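Local coordinates for high-affinity zinc uptake system protein znuA (Streptococcus suis, PDB 3MFQ) that probably captures zinc and related metal ions outside the cell and hands them to a membrane transporter for uptake, at residues V59-L64 with G78-K83; E29-I34 with L50-K55. All coordinates share one frame; numbering follows the deposited sequence.

Interaction 1: V59-L64 with G78-K83; sequences VLYHGL and GVAVSK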
loop_
_atom_site.group_PDB
_atom_site.type_symbol
_atom_site.label_atom_id
_atom_site.label_comp_id
_atom_site.label_asym_id
_atom_site.label_seq_id
_atom_site.Cartn_x
_atom_site.Cartn_y
_atom_site.Cartn_z
ATOM N N VAL A 59 -7.497 -16.218 -9.340
ATOM C CA VAL A 59 -7.321 -15.524 -8.071
ATOM C C VAL A 59 -6.037 -14.698 -8.090
ATOM O O VAL A 59 -4.965 -15.220 -8.389
ATOM C CB VAL A 59 -7.295 -16.509 -6.882
ATOM C CG1 VAL A 59 -6.959 -15.779 -5.588
ATOM C CG2 VAL A 59 -8.628 -17.233 -6.761
ATOM N N LEU A 60 -6.149 -13.410 -7.780
ATOM C CA LEU A 60 -4.990 -12.518 -7.779
ATOM C C LEU A 60 -4.747 -11.900 -6.406
ATOM O O LEU A 60 -5.683 -11.449 -5.744
ATOM C CB LEU A 60 -5.156 -11.415 -8.826
ATOM C CG LEU A 60 -4.950 -11.819 -10.286
ATOM C CD1 LEU A 60 -5.375 -10.698 -11.217
ATOM C CD2 LEU A 60 -3.500 -12.206 -10.530
ATOM N N TYR A 61 -3.484 -11.885 -5.985
ATOM C CA TYR A 61 -3.113 -11.307 -4.697
ATOM C C TYR A 61 -1.712 -10.703 -4.729
ATOM O O TYR A 61 -0.942 -10.941 -5.661
ATOM C CB TYR A 61 -3.221 -12.350 -3.582
ATOM C CG TYR A 61 -2.199 -13.462 -3.668
ATOM C CD1 TYR A 61 -2.260 -14.413 -4.678
ATOM C CD2 TYR A 61 -1.178 -13.566 -2.733
ATOM C CE1 TYR A 61 -1.330 -15.433 -4.756
ATOM C CE2 TYR A 61 -0.244 -14.584 -2.803
ATOM C CZ TYR A 61 -0.323 -15.513 -3.816
ATOM O OH TYR A 61 0.607 -16.525 -3.888
ATOM N N HIS A 62 -1.390 -9.921 -3.704
ATOM C CA HIS A 62 -0.093 -9.261 -3.607
ATOM C C HIS A 62 1.031 -10.264 -3.395
ATOM O O HIS A 62 1.932 -10.391 -4.223
ATOM C CB HIS A 62 -0.094 -8.262 -2.449
ATOM C CG HIS A 62 -1.038 -7.117 -2.632
ATOM N ND1 HIS A 62 -2.379 -7.294 -2.897
ATOM C CD2 HIS A 62 -0.841 -5.779 -2.574
ATOM C CE1 HIS A 62 -2.963 -6.114 -3.006
ATOM N NE2 HIS A 62 -2.052 -5.178 -2.811
ATOM N N GLY A 63 0.973 -10.974 -2.275
ATOM C CA GLY A 63 2.044 -11.871 -1.886
ATOM C C GLY A 63 2.886 -11.236 -0.799
ATOM O O GLY A 63 2.426 -10.327 -0.105
ATOM N N LEU A 64 4.118 -11.710 -0.648
ATOM C CA LEU A 64 5.034 -11.167 0.350
ATOM C C LEU A 64 4.405 -11.179 1.740
ATOM O O LEU A 64 4.748 -10.360 2.593
ATOM C CB LEU A 64 5.449 -9.743 -0.024
ATOM C CG LEU A 64 5.898 -9.528 -1.469
ATOM C CD1 LEU A 64 6.409 -8.110 -1.661
ATOM C CD2 LEU A 64 6.961 -10.542 -1.861
ATOM N N GLY A 78 -4.000 -19.135 -6.009
ATOM C CA GLY A 78 -3.882 -17.847 -6.665
ATOM C C GLY A 78 -2.530 -17.500 -7.257
ATOM O O GLY A 78 -1.558 -18.241 -7.110
ATOM N N VAL A 79 -2.484 -16.355 -7.934
ATOM C CA VAL A 79 -1.264 -15.842 -8.542
ATOM C C VAL A 79 -0.869 -14.517 -7.905
ATOM O O VAL A 79 -1.622 -13.547 -7.954
ATOM C CB VAL A 79 -1.448 -15.605 -10.051
ATOM C CG1 VAL A 79 -0.257 -14.844 -10.619
ATOM C CG2 VAL A 79 -1.651 -16.923 -10.775
ATOM N N ALA A 80 0.310 -14.484 -7.298
ATOM C CA ALA A 80 0.821 -13.255 -6.713
ATOM C C ALA A 80 1.327 -12.350 -7.823
ATOM O O ALA A 80 2.125 -12.767 -8.663
ATOM C CB ALA A 80 1.932 -13.561 -5.724
ATOM N N VAL A 81 0.850 -11.112 -7.837
ATOM C CA VAL A 81 1.242 -10.168 -8.871
ATOM C C VAL A 81 2.701 -9.769 -8.707
ATOM O O VAL A 81 3.254 -9.042 -9.528
ATOM C CB VAL A 81 0.366 -8.912 -8.840
ATOM C CG1 VAL A 81 -1.060 -9.264 -9.223
ATOM C CG2 VAL A 81 0.409 -8.276 -7.464
ATOM N N SER A 82 3.320 -10.263 -7.642
ATOM C CA SER A 82 4.716 -9.967 -7.351
ATOM C C SER A 82 5.606 -11.172 -7.640
ATOM O O SER A 82 6.699 -11.291 -7.092
ATOM C CB SER A 82 4.867 -9.561 -5.884
ATOM O OG SER A 82 4.496 -10.627 -5.026
ATOM N N LYS A 83 5.135 -12.066 -8.498
ATOM C CA LYS A 83 5.866 -13.294 -8.777
ATOM C C LYS A 83 7.166 -13.036 -9.535
ATOM O O LYS A 83 8.094 -13.842 -9.482
ATOM C CB LYS A 83 4.983 -14.277 -9.547
ATOM C CG LYS A 83 4.248 -13.659 -10.714
ATOM C CD LYS A 83 3.509 -14.715 -11.509
ATOM C CE LYS A 83 4.476 -15.714 -12.121
ATOM N NZ LYS A 83 3.780 -16.664 -13.030
#

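Interaction 2: E29-I34 with L50-K55; sequences ERDLLI and LSKLQK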
loop_
_atom_site.group_PDB
_atom_site.type_symbol
_atom_site.label_atom_id
_atom_site.label_comp_id
_atom_site.label_asym_id
_atom_site.label_seq_id
_atom_site.Cartn_x
_atom_site.Cartn_y
_atom_site.Cartn_z
ATOM N N GLU A 29 -15.533 -10.488 -14.075
ATOM C CA GLU A 29 -16.359 -10.282 -12.888
ATOM C C GLU A 29 -15.530 -10.349 -11.604
ATOM O O GLU A 29 -15.043 -11.414 -11.227
ATOM C CB GLU A 29 -17.472 -11.323 -12.832
ATOM C CG GLU A 29 -18.662 -10.888 -12.011
ATOM C CD GLU A 29 -19.829 -10.494 -12.883
ATOM O OE1 GLU A 29 -20.191 -11.290 -13.774
ATOM O OE2 GLU A 29 -20.384 -9.393 -12.682
ATOM N N ARG A 30 -15.393 -9.218 -10.922
ATOM C CA ARG A 30 -14.460 -9.122 -9.799
ATOM C C ARG A 30 -15.042 -9.476 -8.417
ATOM O O ARG A 30 -16.115 -9.009 -8.029
ATOM C CB ARG A 30 -13.762 -7.751 -9.802
ATOM C CG ARG A 30 -12.790 -7.571 -10.987
ATOM C CD ARG A 30 -12.180 -6.180 -11.096
ATOM N NE ARG A 30 -13.114 -5.218 -11.673
ATOM C CZ ARG A 30 -14.046 -4.584 -10.973
ATOM N NH1 ARG A 30 -14.165 -4.814 -9.673
ATOM N NH2 ARG A 30 -14.861 -3.724 -11.565
ATOM N N ASP A 31 -14.312 -10.317 -7.688
ATOM C CA ASP A 31 -14.717 -10.748 -6.356
ATOM C C ASP A 31 -13.750 -10.234 -5.300
ATOM O O ASP A 31 -12.806 -10.925 -4.918
ATOM C CB ASP A 31 -14.794 -12.272 -6.291
ATOM C CG ASP A 31 -16.199 -12.770 -6.048
ATOM O OD1 ASP A 31 -16.641 -12.755 -4.879
ATOM O OD2 ASP A 31 -16.863 -13.173 -7.026
ATOM N N LEU A 32 -13.987 -9.014 -4.832
ATOM C CA LEU A 32 -13.144 -8.435 -3.798
ATOM C C LEU A 32 -13.385 -9.127 -2.467
ATOM O O LEU A 32 -14.523 -9.242 -2.013
ATOM C CB LEU A 32 -13.397 -6.935 -3.667
ATOM C CG LEU A 32 -12.612 -6.259 -2.543
ATOM C CD1 LEU A 32 -11.132 -6.589 -2.647
ATOM C CD2 LEU A 32 -12.830 -4.757 -2.559
ATOM N N LEU A 33 -12.305 -9.587 -1.846
ATOM C CA LEU A 33 -12.403 -10.302 -0.581
ATOM C C LEU A 33 -12.285 -9.347 0.597
ATOM O O LEU A 33 -13.168 -9.284 1.451
ATOM C CB LEU A 33 -11.319 -11.373 -0.493
ATOM C CG LEU A 33 -11.168 -12.245 -1.739
ATOM C CD1 LEU A 33 -10.315 -13.457 -1.421
ATOM C CD2 LEU A 33 -12.526 -12.671 -2.262
ATOM N N ILE A 34 -11.184 -8.603 0.633
ATOM C CA ILE A 34 -10.933 -7.655 1.710
ATOM C C ILE A 34 -11.487 -6.277 1.357
ATOM O O ILE A 34 -10.961 -5.597 0.475
ATOM C CB ILE A 34 -9.427 -7.547 2.016
ATOM C CG1 ILE A 34 -8.824 -8.941 2.204
ATOM C CG2 ILE A 34 -9.192 -6.676 3.238
ATOM C CD1 ILE A 34 -7.345 -8.937 2.499
ATOM N N LEU A 50 -12.994 -18.365 1.440
ATOM C CA LEU A 50 -12.448 -19.574 0.838
ATOM C C LEU A 50 -13.335 -20.036 -0.311
ATOM O O LEU A 50 -12.847 -20.549 -1.317
ATOM C CB LEU A 50 -12.298 -20.690 1.878
ATOM C CG LEU A 50 -11.160 -20.568 2.900
ATOM C CD1 LEU A 50 -9.835 -20.260 2.212
ATOM C CD2 LEU A 50 -11.471 -19.531 3.969
ATOM N N SER A 51 -14.640 -19.843 -0.158
ATOM C CA SER A 51 -15.591 -20.187 -1.204
ATOM C C SER A 51 -15.329 -19.354 -2.454
ATOM O O SER A 51 -15.260 -19.885 -3.561
ATOM C CB SER A 51 -17.024 -19.967 -0.715
ATOM O OG SER A 51 -17.963 -20.232 -1.742
ATOM N N LYS A 52 -15.182 -18.047 -2.264
ATOM C CA LYS A 52 -14.888 -17.129 -3.358
ATOM C C LYS A 52 -13.638 -17.555 -4.122
ATOM O O LYS A 52 -13.599 -17.504 -5.351
ATOM C CB LYS A 52 -14.704 -15.711 -2.816
ATOM C CG LYS A 52 -15.938 -15.126 -2.152
ATOM C CD LYS A 52 -15.546 -14.094 -1.104
ATOM C CE LYS A 52 -16.748 -13.309 -0.600
ATOM N NZ LYS A 52 -17.186 -12.271 -1.577
ATOM N N LEU A 53 -12.613 -17.969 -3.385
ATOM C CA LEU A 53 -11.370 -18.426 -3.992
ATOM C C LEU A 53 -11.611 -19.675 -4.819
ATOM O O LEU A 53 -11.067 -19.828 -5.912
ATOM C CB LEU A 53 -10.333 -18.729 -2.913
ATOM C CG LEU A 53 -9.920 -17.571 -2.010
ATOM C CD1 LEU A 53 -8.941 -18.050 -0.955
ATOM C CD2 LEU A 53 -9.314 -16.451 -2.834
ATOM N N GLN A 54 -12.432 -20.567 -4.281
ATOM C CA GLN A 54 -12.715 -21.849 -4.911
ATOM C C GLN A 54 -13.545 -21.673 -6.180
ATOM O O GLN A 54 -13.271 -22.301 -7.202
ATOM C CB GLN A 54 -13.443 -22.759 -3.919
ATOM C CG GLN A 54 -13.036 -24.222 -3.985
ATOM C CD GLN A 54 -13.771 -24.990 -5.066
ATOM O OE1 GLN A 54 -13.279 -26.001 -5.568
ATOM N NE2 GLN A 54 -14.958 -24.516 -5.429
ATOM N N LYS A 55 -14.553 -20.810 -6.109
ATOM C CA LYS A 55 -15.447 -20.561 -7.237
ATOM C C LYS A 55 -14.769 -19.734 -8.322
ATOM O O LYS A 55 -15.268 -19.636 -9.442
ATOM C CB LYS A 55 -16.711 -19.835 -6.769
ATOM C CG LYS A 55 -17.557 -20.600 -5.760
ATOM C CD LYS A 55 -18.751 -19.763 -5.313
ATOM C CE LYS A 55 -19.640 -20.521 -4.340
ATOM N NZ LYS A 55 -20.764 -19.677 -3.844
#

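Interaction 1: V59-L64 with G78-K83
The first torsion of Tyr-61 (chi1 68°) sets its ring between its own backbone N and carbonyl carbon and swings it across the neighbouring strand, over Ala-80. There the methyl CB of Ala-80 makes a CH-pi contact, 3.9 Å from the centroid of the Tyr-61 ring and 24° off its normal, while the carbonyl carbon of Gly-78 lies at the ring edge. Ser-82 adopts a similar first torsion (chi1 63°), which carries its OG to the carbonyl O of His-62; the hydroxyl donates a hydrogen bond of 2.7 Å from Ser-82 OG to His-62 O.

Tyr-61 and Ala-80 belong to a parallel beta pairing, and the Ser-82 bond extends the contact past its end. The pairing closes a beta-alpha-beta unit in which helix 71-77 returns the chain from strand 58-61 to the outer strand 79-80. Val-79 is gripped through both its polar backbone atoms: its N donates to Val-59 O (2.8 Å), and its O accepts from Tyr-61 N in a longer bond of 3.2 Å. Farther along, Val-81 N reaches Tyr-61 O at 2.8 Å.

On the face bearing Leu-60 and Val-79 the contact is between apolar side chains. The two run side by side, and Leu-60 CD2 also touches Val-81 CG1 at 4.0 Å. Helix 109-123 touches Val-79 through Val-118 and Glu-122, whereas Leu-60 meets Val-20 of helix 14-24.

Interaction 2: E29-I34 with L50-K55
Lys-52 reaches from its helix to strand residue Asp-31, and its ammonium group forms a salt bridge of 3.4 Å between Lys-52 NZ and Asp-31 OD1, a weak hydrogen bond by its length. The lysine chain is extended through its middle torsions and bends at the last one (chi4 -77°). The two side chains meet at about a right angle, so the carboxylate lies across the aliphatic stem as well as near the charged end: Asp-31 OD1 is also 3.7 Å from Lys-52 CG. The other oxygen, OD2, has a separate salt bridge to Arg-8, the stronger polar partner of this aspartate. Two cations thus share the carboxylate, one on each oxygen, which would be expected to favour its negative charge.

Beside this polar pair, Leu-33 turns its two methyls to different neighbours. With CG directed away from the carbonyl carbon and beside the backbone N (chi1 -47°), the isobutyl group is brought to the helix. CD2 rests against the lysine stem, 3.5 Å from Lys-52 CD, the leucine and the stem running antiparallel as they pass. CD1 instead meets Leu-53, with 3.5 Å between Leu-33 CD1 and Leu-53 CD2, and here the chains cross nearly perpendicularly. Both leucines are buried, whereas Asp-31 and Lys-52 are partly exposed, so the contact passes from an apolar inner part to a charged outer one.

Strand 29-32 is an outer strand of its sheet, bonded through Asp-31 to Val-9 and Val-11 of strand 8-11. After strand 29-32 a long connection and helix 47-55 lead to strand 58-61, which lies on the far side of strand 8-11, and this helix packing against a parallel sheet is that of a beta-alpha-beta crossover in an alpha/beta lobe.

In the fold
Both interactions belong to one parallel sheet, ordered 29-32, 8-11, 58-61, 79-80: interaction 2 packs a helix near one outer strand, and interaction 1 pairs the other outer strand with its neighbour. Their centres are 14 Å apart, and they touch where Val-59 CG2 packs 3.7 Å from Leu-53 O; helix 47-55 is followed within two residues by strand 58-61. The zinc ion is bound by His-41, His-104, His-170 and Asp-254. His-41 comes from the connection between the segments of interaction 2, and His-104 follows interaction 1 in the chain. Neither contact supplies a ligand, although the side chain of His-62 lies about 10 Å from the zinc.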